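Local coordinates for sporulation inhibitor of replication protein SirA (Bacillus subtilis, PDB 4TPS) that inhibits the initiation of DNA replication during sporulation by acting on the initiator DnaA, preventing overinitiation and so enforcing diploidy, at residues Tyr14-Glu19 against Glu33-Tyr38; Leu65-Arg70 against Phe100-His105; Ile89-Ala94 against Glu118-Glu123. One frame throughout, in Å; residues are numbered along the deposited sequence.

Interaction 1: Tyr14-Glu19 against Glu33-Tyr38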
loop_
_atom_site.group_PDB
_atom_site.type_symbol
_atom_site.label_atom_id
_atom_site.label_comp_id
_atom_site.label_asym_id
_atom_site.label_seq_id
_atom_site.Cartn_x
_atom_site.Cartn_y
_atom_site.Cartn_z
ATOM N N TYR A 14 1.922 4.280 -7.546
ATOM C CA TYR A 14 2.751 4.019 -6.339
ATOM C C TYR A 14 3.831 2.989 -6.632
ATOM O O TYR A 14 3.681 2.142 -7.506
ATOM C CB TYR A 14 1.851 3.492 -5.199
ATOM C CG TYR A 14 0.943 4.521 -4.580
ATOM C CD1 TYR A 14 -0.299 4.828 -5.155
ATOM C CD2 TYR A 14 1.267 5.109 -3.385
ATOM C CE1 TYR A 14 -1.158 5.727 -4.545
ATOM C CE2 TYR A 14 0.414 6.025 -2.756
ATOM C CZ TYR A 14 -0.789 6.342 -3.352
ATOM O OH TYR A 14 -1.625 7.219 -2.769
ATOM N N LEU A 15 4.938 3.122 -5.888
ATOM C CA LEU A 15 6.061 2.212 -5.950
ATOM C C LEU A 15 5.846 1.164 -4.840
ATOM O O LEU A 15 5.973 1.484 -3.634
ATOM C CB LEU A 15 7.350 2.978 -5.735
ATOM C CG LEU A 15 8.620 2.183 -5.939
ATOM C CD1 LEU A 15 8.623 1.443 -7.253
ATOM C CD2 LEU A 15 9.850 3.066 -5.793
ATOM N N ILE A 16 5.429 -0.020 -5.238
ATOM C CA ILE A 16 5.004 -1.070 -4.278
ATOM C C ILE A 16 6.254 -1.840 -3.802
ATOM O O ILE A 16 7.156 -2.153 -4.571
ATOM C CB ILE A 16 4.004 -2.062 -4.913
ATOM C CG1 ILE A 16 2.818 -1.349 -5.578
ATOM C CG2 ILE A 16 3.528 -3.111 -3.891
ATOM C CD1 ILE A 16 2.060 -0.442 -4.659
ATOM N N LYS A 17 6.311 -2.116 -2.494
ATOM C CA LYS A 17 7.366 -2.958 -1.993
ATOM C C LYS A 17 7.261 -4.348 -2.539
ATOM O O LYS A 17 6.160 -4.946 -2.684
ATOM C CB LYS A 17 7.332 -2.972 -0.481
ATOM C CG LYS A 17 7.759 -1.687 0.211
ATOM C CD LYS A 17 7.738 -1.822 1.717
ATOM C CE LYS A 17 8.277 -0.614 2.475
ATOM N NZ LYS A 17 8.108 -0.873 3.928
ATOM N N GLU A 18 8.436 -4.895 -2.847
ATOM C CA GLU A 18 8.578 -6.243 -3.361
ATOM C C GLU A 18 7.776 -7.315 -2.602
ATOM O O GLU A 18 7.114 -8.145 -3.197
ATOM C CB GLU A 18 10.078 -6.589 -3.305
ATOM C CG GLU A 18 10.872 -5.967 -4.450
ATOM C CD GLU A 18 11.365 -4.526 -4.300
ATOM O OE1 GLU A 18 10.828 -3.771 -3.463
ATOM O OE2 GLU A 18 12.298 -4.139 -5.074
ATOM N N GLU A 19 7.786 -7.241 -1.270
ATOM C CA GLU A 19 7.124 -8.265 -0.503
ATOM C C GLU A 19 5.627 -8.296 -0.795
ATOM O O GLU A 19 4.996 -9.342 -0.857
ATOM C CB GLU A 19 7.421 -8.016 0.994
ATOM C CG GLU A 19 6.698 -8.877 1.961
ATOM C CD GLU A 19 7.119 -8.588 3.398
ATOM O OE1 GLU A 19 7.362 -7.385 3.759
ATOM O OE2 GLU A 19 7.196 -9.577 4.178
ATOM N N GLU A 33 -8.331 -1.802 -4.669
ATOM C CA GLU A 33 -9.409 -1.439 -3.760
ATOM C C GLU A 33 -8.906 -0.684 -2.510
ATOM O O GLU A 33 -9.530 0.252 -2.034
ATOM C CB GLU A 33 -10.233 -2.674 -3.374
ATOM C CG GLU A 33 -11.020 -3.200 -4.574
ATOM C CD GLU A 33 -11.955 -4.358 -4.245
ATOM O OE1 GLU A 33 -11.792 -5.431 -4.864
ATOM O OE2 GLU A 33 -12.858 -4.184 -3.391
ATOM N N LEU A 34 -7.759 -1.075 -1.991
ATOM C CA LEU A 34 -7.118 -0.369 -0.879
ATOM C C LEU A 34 -6.788 1.093 -1.235
ATOM O O LEU A 34 -7.153 2.040 -0.541
ATOM C CB LEU A 34 -5.881 -1.071 -0.432
ATOM C CG LEU A 34 -5.158 -0.434 0.761
ATOM C CD1 LEU A 34 -5.936 -0.696 2.046
ATOM C CD2 LEU A 34 -3.743 -0.962 0.901
ATOM N N PHE A 35 -6.123 1.257 -2.347
ATOM C CA PHE A 35 -5.825 2.610 -2.860
ATOM C C PHE A 35 -7.092 3.469 -3.185
ATOM O O PHE A 35 -7.163 4.648 -2.846
ATOM C CB PHE A 35 -4.893 2.547 -4.037
ATOM C CG PHE A 35 -3.473 2.145 -3.654
ATOM C CD1 PHE A 35 -2.653 3.003 -2.977
ATOM C CD2 PHE A 35 -2.959 0.902 -3.974
ATOM C CE1 PHE A 35 -1.343 2.653 -2.648
ATOM C CE2 PHE A 35 -1.674 0.531 -3.617
ATOM C CZ PHE A 35 -0.859 1.422 -2.959
ATOM N N GLN A 36 -8.083 2.820 -3.740
ATOM C CA GLN A 36 -9.330 3.496 -4.061
ATOM C C GLN A 36 -10.036 3.919 -2.742
ATOM O O GLN A 36 -10.561 5.033 -2.649
ATOM C CB GLN A 36 -10.212 2.632 -4.923
ATOM C CG GLN A 36 -11.547 3.306 -5.288
ATOM C CD GLN A 36 -12.366 2.460 -6.211
ATOM O OE1 GLN A 36 -12.883 1.381 -5.842
ATOM N NE2 GLN A 36 -12.483 2.929 -7.439
ATOM N N ASP A 37 -10.001 3.068 -1.718
ATOM C CA ASP A 37 -10.562 3.447 -0.420
ATOM C C ASP A 37 -9.898 4.680 0.160
ATOM O O ASP A 37 -10.559 5.538 0.715
ATOM C CB ASP A 37 -10.417 2.315 0.579
ATOM C CG ASP A 37 -11.437 1.226 0.379
ATOM O OD1 ASP A 37 -12.430 1.409 -0.376
ATOM O OD2 ASP A 37 -11.212 0.165 1.013
ATOM N N TYR A 38 -8.584 4.765 0.034
ATOM C CA TYR A 38 -7.871 5.967 0.514
ATOM C C TYR A 38 -8.201 7.247 -0.265
ATOM O O TYR A 38 -8.424 8.301 0.318
ATOM C CB TYR A 38 -6.383 5.691 0.431
ATOM C CG TYR A 38 -5.497 6.782 0.915
ATOM C CD1 TYR A 38 -5.554 7.190 2.241
ATOM C CD2 TYR A 38 -4.582 7.413 0.061
ATOM C CE1 TYR A 38 -4.747 8.193 2.712
ATOM C CE2 TYR A 38 -3.761 8.414 0.536
ATOM C CZ TYR A 38 -3.853 8.784 1.868
ATOM O OH TYR A 38 -3.049 9.756 2.412
#
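The ring of Tyr14 lies across that of Phe35, whose CE1 stands 3.3 Å above the tyrosine plane and over its centre. The two planes are inclined at 32° with centroids 4.3 Å apart, so the pair is oblique, and the side chains slide past one another in opposite directions. Phe35 sets CG anti to its carbonyl carbon (chi1 -71°), which turns the ring toward the strand: CE1 comes to 3.5 Å from Tyr14 CD1, and CD1 of the phenylalanine rests near Tyr14 CE1. Ile16 meets the next part of the ring, coming from the opposite direction and bringing its CD1 to 3.9 Å from Phe35 CZ. The contact shows how a helix is laid on a sheet through a few large apolar groups: strand 9-16 offers two residues of the same parity, Tyr14 and Ile16, and helix 28-39 answers mainly with the ring of Phe35. No hydrogen bond joins the two segments. Tyr14 OH instead bonds to His39 NE2, just beyond the helical segment, while it passes 4.1 Å from Tyr38 CD2. With an alanine here, the phenylalanine would probably lose the surface that covers its CE1 side, and His39 would be left without its phenol partner. Around the pair, Ile55 of helix 45-58 and Met135 of strand 132-136 also touch Phe35, and Tyr38 carries its own hydroxyl to Glu52.

Interaction 2: Leu65-Arg70 against Phe100-His105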
loop_
_atom_site.group_PDB
_atom_site.type_symbol
_atom_site.label_atom_id
_atom_site.label_comp_id
_atom_site.label_asym_id
_atom_site.label_seq_id
_atom_site.Cartn_x
_atom_site.Cartn_y
_atom_site.Cartn_z
ATOM N N LEU A 65 15.279 12.575 -6.659
ATOM C CA LEU A 65 16.420 13.045 -7.443
ATOM C C LEU A 65 16.704 12.127 -8.674
ATOM O O LEU A 65 16.940 12.624 -9.787
ATOM C CB LEU A 65 17.654 13.217 -6.578
ATOM C CG LEU A 65 18.915 13.633 -7.359
ATOM C CD1 LEU A 65 18.715 14.957 -8.058
ATOM C CD2 LEU A 65 20.170 13.689 -6.488
ATOM N N HIS A 66 16.604 10.819 -8.470
ATOM C CA HIS A 66 16.753 9.856 -9.544
ATOM C C HIS A 66 15.717 10.135 -10.652
ATOM O O HIS A 66 16.038 10.154 -11.825
ATOM C CB HIS A 66 16.631 8.447 -8.964
ATOM C CG HIS A 66 16.928 7.329 -9.913
ATOM N ND1 HIS A 66 17.952 7.355 -10.834
ATOM C CD2 HIS A 66 16.346 6.113 -10.047
ATOM C CE1 HIS A 66 17.955 6.228 -11.518
ATOM N NE2 HIS A 66 17.010 5.446 -11.047
ATOM N N MET A 67 14.482 10.363 -10.239
ATOM C CA MET A 67 13.398 10.667 -11.219
ATOM C C MET A 67 13.728 11.935 -11.984
ATOM O O MET A 67 13.538 11.971 -13.199
ATOM C CB MET A 67 12.049 10.755 -10.533
ATOM C CG MET A 67 11.441 9.438 -10.156
ATOM S SD MET A 67 11.358 8.268 -11.532
ATOM C CE MET A 67 10.457 9.240 -12.668
ATOM N N HIS A 68 14.153 13.001 -11.277
ATOM C CA HIS A 68 14.455 14.253 -11.930
ATOM C C HIS A 68 15.503 14.019 -13.025
ATOM O O HIS A 68 15.365 14.516 -14.150
ATOM C CB HIS A 68 15.023 15.281 -10.991
ATOM C CG HIS A 68 14.023 16.000 -10.172
ATOM N ND1 HIS A 68 13.001 16.727 -10.722
ATOM C CD2 HIS A 68 13.955 16.212 -8.836
ATOM C CE1 HIS A 68 12.310 17.321 -9.766
ATOM N NE2 HIS A 68 12.879 17.032 -8.616
ATOM N N GLN A 69 16.565 13.280 -12.685
ATOM C CA GLN A 69 17.623 13.030 -13.646
ATOM C C GLN A 69 17.131 12.288 -14.878
ATOM O O GLN A 69 17.429 12.673 -16.022
ATOM C CB GLN A 69 18.754 12.320 -12.966
ATOM C CG GLN A 69 19.361 13.204 -11.873
ATOM C CD GLN A 69 20.347 12.506 -10.941
ATOM O OE1 GLN A 69 20.221 11.314 -10.643
ATOM N NE2 GLN A 69 21.333 13.277 -10.437
ATOM N N ARG A 70 16.395 11.218 -14.636
ATOM C CA ARG A 70 15.860 10.424 -15.723
ATOM C C ARG A 70 14.853 11.161 -16.601
ATOM O O ARG A 70 14.878 11.032 -17.865
ATOM C CB ARG A 70 15.238 9.128 -15.162
ATOM C CG ARG A 70 16.228 8.160 -14.544
ATOM C CD ARG A 70 17.112 7.554 -15.628
ATOM N NE ARG A 70 18.066 6.546 -15.120
ATOM C CZ ARG A 70 17.853 5.233 -15.076
ATOM N NH1 ARG A 70 16.721 4.692 -15.515
ATOM N NH2 ARG A 70 18.814 4.433 -14.603
ATOM N N PHE A 100 2.843 15.350 -14.964
ATOM C CA PHE A 100 3.465 14.370 -14.021
ATOM C C PHE A 100 3.768 15.111 -12.746
ATOM O O PHE A 100 4.440 16.165 -12.780
ATOM C CB PHE A 100 4.732 13.822 -14.677
ATOM C CG PHE A 100 5.560 12.891 -13.802
ATOM C CD1 PHE A 100 6.465 13.410 -12.886
ATOM C CD2 PHE A 100 5.457 11.518 -13.948
ATOM C CE1 PHE A 100 7.255 12.560 -12.130
ATOM C CE2 PHE A 100 6.248 10.698 -13.181
ATOM C CZ PHE A 100 7.136 11.232 -12.275
ATOM N N MET A 101 3.269 14.618 -11.617
ATOM C CA MET A 101 3.544 15.224 -10.319
ATOM C C MET A 101 4.109 14.147 -9.375
ATOM O O MET A 101 3.503 13.101 -9.201
ATOM C CB MET A 101 2.224 15.747 -9.727
ATOM C CG MET A 101 1.468 16.668 -10.684
ATOM S SD MET A 101 -0.228 17.194 -10.307
ATOM C CE MET A 101 0.178 18.866 -9.733
ATOM N N MET A 102 5.251 14.404 -8.754
ATOM C CA MET A 102 5.795 13.458 -7.801
ATOM C C MET A 102 5.914 14.047 -6.412
ATOM O O MET A 102 6.539 15.076 -6.210
ATOM C CB MET A 102 7.113 12.852 -8.323
ATOM C CG MET A 102 8.235 13.761 -8.504
ATOM S SD MET A 102 9.655 12.822 -9.131
ATOM C CE MET A 102 10.562 14.249 -9.750
ATOM N N LYS A 103 5.372 13.324 -5.431
ATOM C CA LYS A 103 5.400 13.773 -4.044
ATOM C C LYS A 103 5.371 12.668 -3.064
ATOM O O LYS A 103 4.383 11.924 -3.038
ATOM C CB LYS A 103 4.205 14.711 -3.743
ATOM C CG LYS A 103 4.369 15.568 -2.497
ATOM C CD LYS A 103 3.124 16.440 -2.342
ATOM C CE LYS A 103 3.072 17.140 -0.992
ATOM N NZ LYS A 103 3.936 18.346 -0.968
ATOM N N GLU A 104 6.332 12.667 -2.122
ATOM C CA GLU A 104 6.347 11.656 -1.067
ATOM C C GLU A 104 6.305 10.203 -1.613
ATOM O O GLU A 104 7.348 9.701 -2.126
ATOM C CB GLU A 104 5.317 12.016 0.061
ATOM C CG GLU A 104 5.889 13.169 0.910
ATOM C CD GLU A 104 4.884 14.037 1.632
ATOM O OE1 GLU A 104 5.124 15.265 1.723
ATOM O OE2 GLU A 104 3.895 13.484 2.140
ATOM N N HIS A 105 5.171 9.514 -1.472
ATOM C CA HIS A 105 5.055 8.154 -1.930
ATOM C C HIS A 105 4.189 8.063 -3.131
ATOM O O HIS A 105 3.963 6.974 -3.571
ATOM C CB HIS A 105 4.441 7.143 -0.899
ATOM C CG HIS A 105 5.345 6.757 0.224
ATOM N ND1 HIS A 105 5.394 5.461 0.699
ATOM C CD2 HIS A 105 6.224 7.469 0.967
ATOM C CE1 HIS A 105 6.235 5.396 1.712
ATOM N NE2 HIS A 105 6.759 6.598 1.891
#
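Met102 holds CG between its backbone N and carbonyl carbon (chi1 64°) and then runs fully extended, a shape that carries its sulfur and methyl straight out from the strand to Met67 and His68. Met67 does the reverse: its chain is bent at both chi2 and chi3, which folds CE down toward Phe100 instead of letting it reach outward. The two methionines therefore divide the work. Along its length, Met102 packs its SD 3.5 Å from Met67 CB, and its terminal methyl goes further, to settle on the imidazole of His68. There CE lies 3.6 Å from the ring centroid and only 13° off the normal, a CH-pi contact over one face; SD follows behind above the same face, too distant to be more than a weak sulfur-aromatic partner. The ring's ND1 is engaged elsewhere, by Tyr87 OH, a bond that should limit the turning of the imidazole and keep its face presented to the methyl. Beneath, Met67 crosses Phe100 at about a right angle, with CE 3.9 Å from Phe100 CZ. Although the CB of His68 points away from the strand, its ring reaches back, so that it roofs the methyl at the margin of the buried patch, whereas Met67, Phe100 and Met102 are buried. Val124 and Leu125 of helix 116-128 touch Met67 as well, and Ile107 of strand 106-113 supports both Phe100 and Met102. The whole is an example of helix-on-sheet packing in an alpha+beta fold: helix 64-75 runs nearly antiparallel to strand 96-103, at 158° between the short segments, and flexible methionine chains fill the layer between a helix and an antiparallel sheet.

Interaction 3: Ile89-Ala94 against Glu118-Glu123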
loop_
_atom_site.group_PDB
_atom_site.type_symbol
_atom_site.label_atom_id
_atom_site.label_comp_id
_atom_site.label_asym_id
_atom_site.label_seq_id
_atom_site.Cartn_x
_atom_site.Cartn_y
_atom_site.Cartn_z
ATOM N N ILE A 89 4.265 18.132 -20.338
ATOM C CA ILE A 89 4.690 17.908 -21.692
ATOM C C ILE A 89 3.570 18.086 -22.695
ATOM O O ILE A 89 2.403 17.880 -22.396
ATOM C CB ILE A 89 5.309 16.506 -21.901
ATOM C CG1 ILE A 89 4.267 15.402 -21.739
ATOM C CG2 ILE A 89 6.447 16.289 -20.932
ATOM C CD1 ILE A 89 4.814 14.033 -21.992
ATOM N N ALA A 90 3.952 18.504 -23.927
ATOM C CA ALA A 90 3.023 18.535 -25.063
ATOM C C ALA A 90 3.658 17.693 -26.175
ATOM O O ALA A 90 4.847 17.813 -26.419
ATOM C CB ALA A 90 2.706 19.961 -25.521
ATOM N N LEU A 91 2.902 16.738 -26.703
ATOM C CA LEU A 91 3.400 15.876 -27.763
ATOM C C LEU A 91 3.612 16.591 -29.091
ATOM O O LEU A 91 2.888 17.536 -29.397
ATOM C CB LEU A 91 2.412 14.749 -27.988
ATOM C CG LEU A 91 2.175 13.749 -26.880
ATOM C CD1 LEU A 91 1.166 12.731 -27.399
ATOM C CD2 LEU A 91 3.510 13.102 -26.585
ATOM N N PRO A 92 4.582 16.083 -29.912
ATOM C CA PRO A 92 4.776 16.646 -31.249
ATOM C C PRO A 92 3.524 16.544 -32.059
ATOM O O PRO A 92 2.652 15.662 -31.792
ATOM C CB PRO A 92 5.805 15.718 -31.880
ATOM C CG PRO A 92 6.577 15.152 -30.764
ATOM C CD PRO A 92 5.634 15.081 -29.591
ATOM N N LYS A 93 3.436 17.419 -33.055
ATOM C CA LYS A 93 2.324 17.404 -34.024
ATOM C C LYS A 93 0.976 17.550 -33.303
ATOM O O LYS A 93 -0.004 17.023 -33.751
ATOM C CB LYS A 93 2.415 16.153 -34.897
ATOM C CG LYS A 93 3.739 16.106 -35.660
ATOM C CD LYS A 93 3.864 14.878 -36.550
ATOM C CE LYS A 93 5.148 14.900 -37.382
ATOM N NZ LYS A 93 5.499 13.527 -37.864
ATOM N N ALA A 94 0.948 18.295 -32.187
ATOM C CA ALA A 94 -0.301 18.564 -31.447
ATOM C C ALA A 94 -1.110 17.313 -31.005
ATOM O O ALA A 94 -2.306 17.329 -30.941
ATOM C CB ALA A 94 -1.206 19.502 -32.219
ATOM N N GLU A 118 0.893 9.794 -21.756
ATOM C CA GLU A 118 1.255 9.141 -20.493
ATOM C C GLU A 118 2.383 8.121 -20.671
ATOM O O GLU A 118 3.190 7.924 -19.753
ATOM C CB GLU A 118 0.057 8.487 -19.745
ATOM C CG GLU A 118 -0.759 7.461 -20.499
ATOM C CD GLU A 118 -1.979 8.094 -21.137
ATOM O OE1 GLU A 118 -1.771 8.934 -22.054
ATOM O OE2 GLU A 118 -3.113 7.761 -20.737
ATOM N N THR A 119 2.480 7.550 -21.880
ATOM C CA THR A 119 3.468 6.524 -22.167
ATOM C C THR A 119 4.878 7.108 -22.004
ATOM O O THR A 119 5.787 6.408 -21.585
ATOM C CB THR A 119 3.255 5.951 -23.577
ATOM O OG1 THR A 119 1.996 5.241 -23.592
ATOM C CG2 THR A 119 4.379 5.008 -23.946
ATOM N N ILE A 120 5.063 8.372 -22.368
ATOM C CA ILE A 120 6.373 8.998 -22.199
ATOM C C ILE A 120 6.845 8.899 -20.716
ATOM O O ILE A 120 7.992 8.520 -20.434
ATOM C CB ILE A 120 6.381 10.444 -22.727
ATOM C CG1 ILE A 120 6.398 10.384 -24.285
ATOM C CG2 ILE A 120 7.574 11.209 -22.227
ATOM C CD1 ILE A 120 6.260 11.700 -24.946
ATOM N N PHE A 121 5.924 9.185 -19.798
ATOM C CA PHE A 121 6.226 9.088 -18.380
ATOM C C PHE A 121 6.342 7.626 -17.910
ATOM O O PHE A 121 7.248 7.284 -17.146
ATOM C CB PHE A 121 5.205 9.853 -17.569
ATOM C CG PHE A 121 5.266 11.366 -17.767
ATOM C CD1 PHE A 121 6.410 12.061 -17.490
ATOM C CD2 PHE A 121 4.153 12.067 -18.158
ATOM C CE1 PHE A 121 6.505 13.438 -17.649
ATOM C CE2 PHE A 121 4.212 13.447 -18.327
ATOM C CZ PHE A 121 5.395 14.119 -18.066
ATOM N N PHE A 122 5.448 6.770 -18.382
ATOM C CA PHE A 122 5.439 5.365 -17.973
ATOM C C PHE A 122 6.729 4.712 -18.413
ATOM O O PHE A 122 7.232 3.827 -17.721
ATOM C CB PHE A 122 4.269 4.538 -18.544
ATOM C CG PHE A 122 2.882 4.916 -18.016
ATOM C CD1 PHE A 122 2.708 5.532 -16.808
ATOM C CD2 PHE A 122 1.739 4.497 -18.713
ATOM C CE1 PHE A 122 1.451 5.857 -16.343
ATOM C CE2 PHE A 122 0.475 4.806 -18.247
ATOM C CZ PHE A 122 0.335 5.443 -17.019
ATOM N N GLU A 123 7.256 5.083 -19.572
ATOM C CA GLU A 123 8.518 4.496 -20.048
ATOM C C GLU A 123 9.690 4.886 -19.113
ATOM O O GLU A 123 10.543 4.052 -18.819
ATOM C CB GLU A 123 8.842 4.976 -21.457
ATOM C CG GLU A 123 9.921 4.163 -22.107
ATOM C CD GLU A 123 9.439 2.798 -22.651
ATOM O OE1 GLU A 123 10.237 2.158 -23.363
ATOM O OE2 GLU A 123 8.302 2.325 -22.384
#
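The end of strand 86-90 and the chain that leaves it pass beside helix 116-128 with backbones well apart, the nearest CA atoms, those of Ile89 and Ile120, being 9.1 Å from each other. Side chains span that distance. Ile89 points its CB at the helix and uses both branches: CG2 touches Phe121 CZ at 3.7 Å, and CD1 reaches between the two helical residues, 3.8 Å from Phe121 CE2 and 4.0 Å from Ile120 CG2. Setting CG1 between the backbone N and the carbonyl carbon (chi1 67°) directs the long branch toward Ile120 and Phe121. Phe121 approaches from the opposite direction and meets the isoleucine with the end of its ring. Farther along, Leu91 and Ile120 slide past each other in opposite senses, and their methyls meet at 3.5 Å, Leu91 CD2 to Ile120 CD1, tighter than usual for two carbons. The contact is wholly apolar. Helix 64-75 also touches it, with Leu75 against both Ile89 and Ile120 and Leu71 against Phe121, while Ala98 of the adjoining strand 96-103 touches Ile89 and Phe121, so two helices and neighbouring strands of the sheet share one core.

All three contacts fasten helices to one antiparallel sheet. Interaction 1 closes first along the chain, before interaction 2 opens; interactions 2 and 3 cross, their segments alternating. Between centres, interactions 1 and 2 lie about 18 Å apart, 2 and 3 about 17 Å, and 1 and 3, on opposite sides of the chain's centre, about 25 Å. Interaction 2 touches both others: His105 O lies 3.3 Å from Tyr14 CD2, and Phe100 CB lies 3.5 Å from Phe121 CZ. Strands 86-90 and 96-103 are neighbours in the sheet, and with the Phe100-Phe121 touch this is consistent with one apolar layer running through interactions 2 and 3; the sheet ties together helices distant in sequence.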